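Local structure of MEM-A1 (6E0S) at residues G35-V40 / V48-P53; L228-L233 / R261-Q266. The protein is a subclass B3 metallo-beta-lactamase from a soil metagenome that binds zinc and probably hydrolyses the beta-lactam ring of antibiotics. All coordinates share one frame; numbering follows the deposited sequence.

Contact 1. Residues G35-V40 / V48-P53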
ATOM      1  N   GLY A  35      16.248  -2.507   9.372  1.00 19.34           N
ATOM      2  CA  GLY A  35      17.184  -2.975   8.350  1.00 21.47           C
ATOM      3  C   GLY A  35      17.236  -1.977   7.202  1.00 20.06           C
ATOM      4  O   GLY A  35      17.307  -0.759   7.414  1.00 21.02           O
ATOM      5  N   SER A  36      17.124  -2.487   5.967  1.00 18.94           N
ATOM      6  CA  SER A  36      17.206  -1.664   4.755  1.00 17.58           C
ATOM      7  C   SER A  36      15.840  -1.133   4.303  1.00 18.10           C
ATOM      8  O   SER A  36      15.718  -0.623   3.172  1.00 16.81           O
ATOM      9  CB  SER A  36      17.867  -2.459   3.608  1.00 18.39           C
ATOM     10  OG  SER A  36      16.991  -3.414   3.017  1.00 20.90           O
ATOM     11  N   THR A  37      14.837  -1.201   5.175  1.00 18.74           N
ATOM     12  CA  THR A  37      13.472  -0.769   4.875  1.00 16.07           C
ATOM     13  C   THR A  37      13.240   0.608   5.478  1.00 16.47           C
ATOM     14  O   THR A  37      13.472   0.816   6.680  1.00 15.75           O
ATOM     15  CB  THR A  37      12.444  -1.762   5.430  1.00 16.58           C
ATOM     16  OG1 THR A  37      12.507  -2.966   4.666  1.00 17.30           O
ATOM     17  CG2 THR A  37      11.002  -1.210   5.306  1.00 17.02           C
ATOM     18  N   TYR A  38      12.798   1.556   4.646  1.00 15.44           N
ATOM     19  CA  TYR A  38      12.640   2.938   5.116  1.00 16.06           C
ATOM     20  C   TYR A  38      11.228   3.420   4.828  1.00 16.11           C
ATOM     21  O   TYR A  38      10.648   3.058   3.810  1.00 16.77           O
ATOM     22  CB  TYR A  38      13.636   3.877   4.430  1.00 16.39           C
ATOM     23  CG  TYR A  38      15.088   3.553   4.690  1.00 18.44           C
ATOM     24  CD1 TYR A  38      15.725   2.510   4.016  1.00 18.54           C
ATOM     25  CD2 TYR A  38      15.824   4.300   5.593  1.00 19.09           C
ATOM     26  CE1 TYR A  38      17.081   2.213   4.265  1.00 19.91           C
ATOM     27  CE2 TYR A  38      17.187   3.994   5.865  1.00 20.05           C
ATOM     28  CZ  TYR A  38      17.778   2.940   5.182  1.00 21.63           C
ATOM     29  OH  TYR A  38      19.088   2.651   5.417  1.00 25.36           O
ATOM     30  N   TYR A  39      10.693   4.292   5.693  1.00 16.45           N
ATOM     31  CA  TYR A  39       9.546   5.095   5.293  1.00 17.33           C
ATOM     32  C   TYR A  39       9.984   6.334   4.503  1.00 17.14           C
ATOM     33  O   TYR A  39      10.802   7.127   4.980  1.00 18.03           O
ATOM     34  CB  TYR A  39       8.754   5.527   6.527  1.00 19.08           C
ATOM     35  CG  TYR A  39       7.406   6.153   6.217  1.00 19.67           C
ATOM     36  CD1 TYR A  39       6.239   5.362   6.135  1.00 18.71           C
ATOM     37  CD2 TYR A  39       7.288   7.530   6.032  1.00 18.99           C
ATOM     38  CE1 TYR A  39       4.981   5.945   5.875  1.00 18.88           C
ATOM     39  CE2 TYR A  39       6.035   8.110   5.775  1.00 19.29           C
ATOM     40  CZ  TYR A  39       4.904   7.302   5.695  1.00 18.63           C
ATOM     41  OH  TYR A  39       3.695   7.874   5.444  1.00 17.95           O
ATOM     42  N   VAL A  40       9.387   6.541   3.322  1.00 16.23           N
ATOM     43  CA  VAL A  40       9.737   7.706   2.490  1.00 17.34           C
ATOM     44  C   VAL A  40       8.484   8.433   1.993  1.00 18.68           C
ATOM     45  O   VAL A  40       8.550   9.280   1.083  1.00 19.17           O
ATOM     46  CB  VAL A  40      10.628   7.294   1.299  1.00 18.27           C
ATOM     47  CG1 VAL A  40      12.005   6.861   1.769  1.00 17.21           C
ATOM     48  CG2 VAL A  40       9.942   6.210   0.446  1.00 17.81           C
ATOM     49  N   VAL A  48       7.239   3.232   0.911  1.00 14.42           N
ATOM     50  CA  VAL A  48       8.273   2.515   1.631  1.00 15.33           C
ATOM     51  C   VAL A  48       9.364   2.117   0.655  1.00 15.92           C
ATOM     52  O   VAL A  48       9.081   1.521  -0.392  1.00 16.80           O
ATOM     53  CB  VAL A  48       7.692   1.281   2.352  1.00 16.94           C
ATOM     54  CG1 VAL A  48       8.824   0.315   2.771  1.00 17.58           C
ATOM     55  CG2 VAL A  48       6.850   1.730   3.553  1.00 16.20           C
ATOM     56  N   LEU A  49      10.615   2.430   1.015  1.00 14.99           N
ATOM     57  CA  LEU A  49      11.788   2.081   0.227  1.00 14.39           C
ATOM     58  C   LEU A  49      12.468   0.859   0.843  1.00 16.10           C
ATOM     59  O   LEU A  49      12.824   0.877   2.024  1.00 17.31           O
ATOM     60  CB  LEU A  49      12.786   3.236   0.193  1.00 15.11           C
ATOM     61  CG  LEU A  49      14.036   2.957  -0.678  1.00 15.67           C
ATOM     62  CD1 LEU A  49      13.640   2.974  -2.144  1.00 14.68           C
ATOM     63  CD2 LEU A  49      15.090   4.051  -0.357  1.00 15.52           C
ATOM     64  N   ILE A  50      12.652  -0.189   0.047  1.00 15.19           N
ATOM     65  CA  ILE A  50      13.358  -1.391   0.485  1.00 14.97           C
ATOM     66  C   ILE A  50      14.664  -1.402  -0.281  1.00 16.67           C
ATOM     67  O   ILE A  50      14.679  -1.709  -1.479  1.00 17.66           O
ATOM     68  CB  ILE A  50      12.555  -2.674   0.222  1.00 16.58           C
ATOM     69  CG1 ILE A  50      11.115  -2.509   0.713  1.00 17.05           C
ATOM     70  CG2 ILE A  50      13.263  -3.870   0.879  1.00 17.73           C
ATOM     71  CD1 ILE A  50      10.152  -3.734   0.412  1.00 16.26           C
ATOM     72  N   ALA A  51      15.752  -1.088   0.394  1.00 16.18           N
ATOM     73  CA  ALA A  51      16.998  -0.775  -0.306  1.00 16.03           C
ATOM     74  C   ALA A  51      17.930  -1.980  -0.398  1.00 17.16           C
ATOM     75  O   ALA A  51      17.878  -2.885   0.442  1.00 16.93           O
ATOM     76  CB  ALA A  51      17.706   0.366   0.397  1.00 17.11           C
ATOM     77  N   SER A  52      18.782  -1.998  -1.433  1.00 16.65           N
ATOM     78  CA  SER A  52      19.820  -3.018  -1.501  1.00 18.84           C
ATOM     79  C   SER A  52      20.931  -2.548  -2.431  1.00 20.94           C
ATOM     80  O   SER A  52      20.712  -1.684  -3.301  1.00 20.14           O
ATOM     81  CB  SER A  52      19.252  -4.367  -1.977  1.00 19.22           C
ATOM     82  OG  SER A  52      19.342  -4.453  -3.390  1.00 17.67           O
ATOM     83  N   PRO A  53      22.128  -3.120  -2.295  1.00 23.64           N
ATOM     84  CA  PRO A  53      23.220  -2.785  -3.223  1.00 25.85           C
ATOM     85  C   PRO A  53      22.926  -3.166  -4.664  1.00 26.16           C
ATOM     86  O   PRO A  53      23.590  -2.648  -5.569  1.00 27.01           O
ATOM     87  CB  PRO A  53      24.411  -3.587  -2.672  1.00 26.87           C
ATOM     88  CG  PRO A  53      24.100  -3.821  -1.224  1.00 26.02           C
ATOM     89  CD  PRO A  53      22.573  -3.988  -1.192  1.00 23.81           C
TER
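T37 and V48 meet on the packed face of this strand pair, where T37 CG2 lies 3.7 Å from V48 CG1. With chi1 at -70° the T37 hydroxyl lies beside the backbone N, and CG2, opposite that N, is carried to V48. The hydroxyl sits beside I50, with OG1 and I50 CG2 4.0 Å apart. T37, V48 and I50 are all buried. T37 OG1 is hydrogen-bonded to W178 NE1, so this buried polar atom is satisfied. W178 also packs on V48 and I50. Y39 shares the face; its OH bonds to V42 O. Strands 37-39 and 48-50 form an antiparallel beta hairpin, part of the mixed sheet that continues into 56-59. Y38 and L49 are its hydrogen-bonded pair: Y38 N to L49 O is 2.7 Å, L49 N to Y38 O is 2.9 Å. On the other face V40 CG1 reaches L49 CB at 4.0 Å. Y38, on this face, is partly exposed. Its ring turns an edge to L49 O, while F79 meets the ring edge-to-face. The pairing runs past the strands at S36, which is also partly exposed. A51 N gives a nearly straight bond to S36 O (2.8 Å, 167° at the hydrogen). S36 OG returns a bond to A51 O, also 2.8 Å, in the carbonyl plane on a lone pair.

Contact 2. Residues L228-L233 / R261-Q266; sequences LDCDIL and RQACRQ
R261 reaches across to D229 and D231 with a side chain that can be followed outward. CB is 3.9 Å from C230 O. CG runs beside D231, 3.1 Å from its OD1, and CD keeps to the same oxygen. The chain then bends at chi3 (58°), which turns the guanidinium edge toward the carboxylates of D229 and D231. NE passes D231 OD1 at 3.9 Å. CZ lies under a water that sits over one guanidinium face, accepts from C230 N and donates to R261 O. NH1 makes the two strong contacts: it forms salt bridges to D231 OD1 at 2.8 Å and to D229 OD1 at 2.9 Å. Both oxygens lie in the guanidinium plane. D229 OD1 is met nearly along its C-O axis, D231 OD1 from above its carboxylate plane. NH2 adds a weak bond to D229 OD1.

Further in, C230 SG and C264 SG form a disulfide (2.1 Å, chi3 78°). L233 CB packs on A263 CB at 3.8 Å. The disulfide ties the loop before strand 232-235 to the first turn of helix 263-285. A covalent link and a two-carboxylate grip thus hold the same junction, and the paired acids probably stabilise the positive charge of R261.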
ATOM      1  N   LEU A 228      -1.635 -12.669   8.864  1.00 22.91           N
ATOM      2  CA  LEU A 228      -0.282 -12.566   8.336  1.00 22.02           C
ATOM      3  C   LEU A 228       0.773 -12.637   9.442  1.00 23.20           C
ATOM      4  O   LEU A 228       0.563 -12.169  10.566  1.00 23.35           O
ATOM      5  CB  LEU A 228      -0.106 -11.247   7.573  1.00 20.40           C
ATOM      6  CG  LEU A 228      -0.890 -11.065   6.284  1.00 19.52           C
ATOM      7  CD1 LEU A 228      -0.652  -9.648   5.824  1.00 20.28           C
ATOM      8  CD2 LEU A 228      -0.374 -12.065   5.254  1.00 18.75           C
ATOM      9  N   ASP A 229       1.927 -13.224   9.105  1.00 23.56           N
ATOM     10  CA  ASP A 229       3.139 -13.054   9.908  1.00 23.20           C
ATOM     11  C   ASP A 229       3.465 -11.566   9.947  1.00 22.06           C
ATOM     12  O   ASP A 229       3.848 -10.979   8.927  1.00 22.39           O
ATOM     13  CB  ASP A 229       4.288 -13.886   9.314  1.00 24.26           C
ATOM     14  CG  ASP A 229       5.486 -14.028  10.251  1.00 25.40           C
ATOM     15  OD1 ASP A 229       5.431 -13.574  11.424  1.00 26.17           O
ATOM     16  OD2 ASP A 229       6.504 -14.601   9.786  1.00 25.58           O
ATOM     17  N   CYS A 230       3.276 -10.919  11.102  1.00 20.52           N
ATOM     18  CA  CYS A 230       3.226  -9.451  11.125  1.00 20.18           C
ATOM     19  C   CYS A 230       4.008  -8.892  12.316  1.00 21.65           C
ATOM     20  O   CYS A 230       3.427  -8.604  13.366  1.00 25.26           O
ATOM     21  CB  CYS A 230       1.771  -9.012  11.158  1.00 21.01           C
ATOM     22  SG  CYS A 230       1.479  -7.244  11.224  1.00 20.58           S
ATOM     23  N   ASP A 231       5.322  -8.720  12.147  1.00 17.63           N
ATOM     24  CA  ASP A 231       6.085  -8.047  13.188  1.00 18.60           C
ATOM     25  C   ASP A 231       5.944  -6.534  13.097  1.00 18.39           C
ATOM     26  O   ASP A 231       5.768  -5.864  14.125  1.00 17.11           O
ATOM     27  CB  ASP A 231       7.555  -8.420  13.099  1.00 18.75           C
ATOM     28  CG  ASP A 231       7.823  -9.827  13.593  1.00 19.91           C
ATOM     29  OD1 ASP A 231       7.233 -10.203  14.625  1.00 21.16           O
ATOM     30  OD2 ASP A 231       8.571 -10.556  12.916  1.00 19.39           O
ATOM     31  N   ILE A 232       6.043  -5.968  11.893  1.00 17.07           N
ATOM     32  CA  ILE A 232       5.963  -4.524  11.704  1.00 18.34           C
ATOM     33  C   ILE A 232       4.948  -4.238  10.609  1.00 18.80           C
ATOM     34  O   ILE A 232       5.130  -4.666   9.461  1.00 19.48           O
ATOM     35  CB  ILE A 232       7.326  -3.914  11.340  1.00 17.86           C
ATOM     36  CG1 ILE A 232       8.334  -4.134  12.490  1.00 17.38           C
ATOM     37  CG2 ILE A 232       7.167  -2.413  10.973  1.00 17.20           C
ATOM     38  CD1 ILE A 232       9.796  -3.682  12.169  1.00 18.04           C
ATOM     39  N   LEU A 233       3.904  -3.504  10.948  1.00 18.34           N
ATOM     40  CA  LEU A 233       2.863  -3.123  10.003  1.00 17.73           C
ATOM     41  C   LEU A 233       3.092  -1.702   9.510  1.00 18.06           C
ATOM     42  O   LEU A 233       3.330  -0.800  10.316  1.00 20.70           O
ATOM     43  CB  LEU A 233       1.484  -3.218  10.680  1.00 17.58           C
ATOM     44  CG  LEU A 233       0.364  -2.468   9.960  1.00 17.95           C
ATOM     45  CD1 LEU A 233       0.036  -3.161   8.648  1.00 18.61           C
ATOM     46  CD2 LEU A 233      -0.919  -2.357  10.834  1.00 18.90           C
ATOM     47  N   ARG A 261       3.282  -7.584  17.264  1.00 22.18           N
ATOM     48  CA  ARG A 261       2.760  -8.716  16.512  1.00 24.08           C
ATOM     49  C   ARG A 261       1.241  -8.782  16.499  1.00 24.91           C
ATOM     50  O   ARG A 261       0.688  -9.643  15.799  1.00 25.42           O
ATOM     51  CB  ARG A 261       3.367 -10.018  17.050  1.00 25.61           C
ATOM     52  CG  ARG A 261       4.833 -10.212  16.591  1.00 26.94           C
ATOM     53  CD  ARG A 261       5.361 -11.645  16.827  1.00 31.37           C
ATOM     54  NE  ARG A 261       4.562 -12.668  16.153  1.00 34.49           N
ATOM     55  CZ  ARG A 261       4.679 -12.988  14.860  1.00 36.14           C
ATOM     56  NH1 ARG A 261       5.565 -12.375  14.074  1.00 33.63           N
ATOM     57  NH2 ARG A 261       3.909 -13.932  14.349  1.00 38.96           N
ATOM     58  N   GLN A 262       0.546  -7.898  17.212  1.00 22.69           N
ATOM     59  CA  GLN A 262      -0.907  -7.800  17.078  1.00 23.80           C
ATOM     60  C   GLN A 262      -1.342  -6.688  16.127  1.00 22.43           C
ATOM     61  O   GLN A 262      -2.552  -6.504  15.932  1.00 21.31           O
ATOM     62  CB  GLN A 262      -1.571  -7.595  18.439  1.00 28.11           C
ATOM     63  CG  GLN A 262      -1.226  -8.675  19.477  1.00 33.41           C
ATOM     64  CD  GLN A 262      -1.542 -10.095  19.007  1.00 39.34           C
ATOM     65  OE1 GLN A 262      -2.628 -10.380  18.489  1.00 41.44           O
ATOM     66  NE2 GLN A 262      -0.577 -10.991  19.178  1.00 43.04           N
ATOM     67  N   ALA A 263      -0.403  -5.982  15.490  1.00 21.29           N
ATOM     68  CA  ALA A 263      -0.785  -4.809  14.692  1.00 21.24           C
ATOM     69  C   ALA A 263      -1.682  -5.174  13.498  1.00 21.73           C
ATOM     70  O   ALA A 263      -2.662  -4.472  13.216  1.00 21.56           O
ATOM     71  CB  ALA A 263       0.464  -4.054  14.212  1.00 19.40           C
ATOM     72  N   CYS A 264      -1.342  -6.231  12.747  1.00 21.09           N
ATOM     73  CA  CYS A 264      -2.173  -6.592  11.594  1.00 21.40           C
ATOM     74  C   CYS A 264      -3.554  -7.086  12.030  1.00 22.73           C
ATOM     75  O   CYS A 264      -4.566  -6.787  11.381  1.00 21.46           O
ATOM     76  CB  CYS A 264      -1.483  -7.659  10.734  1.00 20.66           C
ATOM     77  SG  CYS A 264      -0.047  -7.090   9.829  1.00 21.08           S
ATOM     78  N   ARG A 265      -3.623  -7.846  13.122  1.00 22.75           N
ATOM     79  CA  ARG A 265      -4.927  -8.307  13.578  1.00 24.49           C
ATOM     80  C   ARG A 265      -5.782  -7.136  14.048  1.00 22.02           C
ATOM     81  O   ARG A 265      -6.986  -7.083  13.762  1.00 21.64           O
ATOM     82  CB  ARG A 265      -4.746  -9.358  14.683  1.00 30.57           C
ATOM     83  CG  ARG A 265      -6.037  -9.851  15.310  1.00 37.70           C
ATOM     84  CD  ARG A 265      -5.798 -11.096  16.207  1.00 45.25           C
ATOM     85  NE  ARG A 265      -4.538 -11.791  15.895  1.00 49.82           N
ATOM     86  CZ  ARG A 265      -4.399 -12.768  14.994  1.00 52.75           C
ATOM     87  NH1 ARG A 265      -5.443 -13.199  14.287  1.00 53.97           N
ATOM     88  NH2 ARG A 265      -3.203 -13.320  14.797  1.00 53.05           N
ATOM     89  N   GLN A 266      -5.177  -6.156  14.729  1.00 20.84           N
ATOM     90  CA  GLN A 266      -5.955  -4.988  15.151  1.00 22.49           C
ATOM     91  C   GLN A 266      -6.444  -4.177  13.955  1.00 21.49           C
ATOM     92  O   GLN A 266      -7.578  -3.666  13.955  1.00 21.02           O
ATOM     93  CB  GLN A 266      -5.121  -4.111  16.095  1.00 24.78           C
ATOM     94  CG  GLN A 266      -4.936  -4.764  17.465  1.00 28.24           C
ATOM     95  CD  GLN A 266      -3.797  -4.176  18.266  1.00 31.40           C
ATOM     96  OE1 GLN A 266      -3.057  -3.322  17.786  1.00 32.10           O
ATOM     97  NE2 GLN A 266      -3.623  -4.670  19.482  1.00 33.77           N
TER
HETATM   98  O   HOH W   1       2.160 -11.522  13.805  1.00 25.34           O

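Contact 1 closes before contact 2 opens along the chain. Their centres are 19 Å apart and their nearest atoms about 7 Å apart, so they do not touch. Strands 37-39 and 48-50 of contact 1 belong to the seven-stranded sheet. Contact 2 joins the start of strand 232-235, at the edge of the five-stranded sheet, to helix 263-285. I232 bridges part of the gap by packing on V33 and F34 of strand 31-34, which adjoins strand 37-39. Both centres lie 15 Å from the centre of the chain. Neither contact contains H91, H93 or H169, which bind zinc; the side chain of Y39 in contact 1 is about 13 Å from a zinc ion.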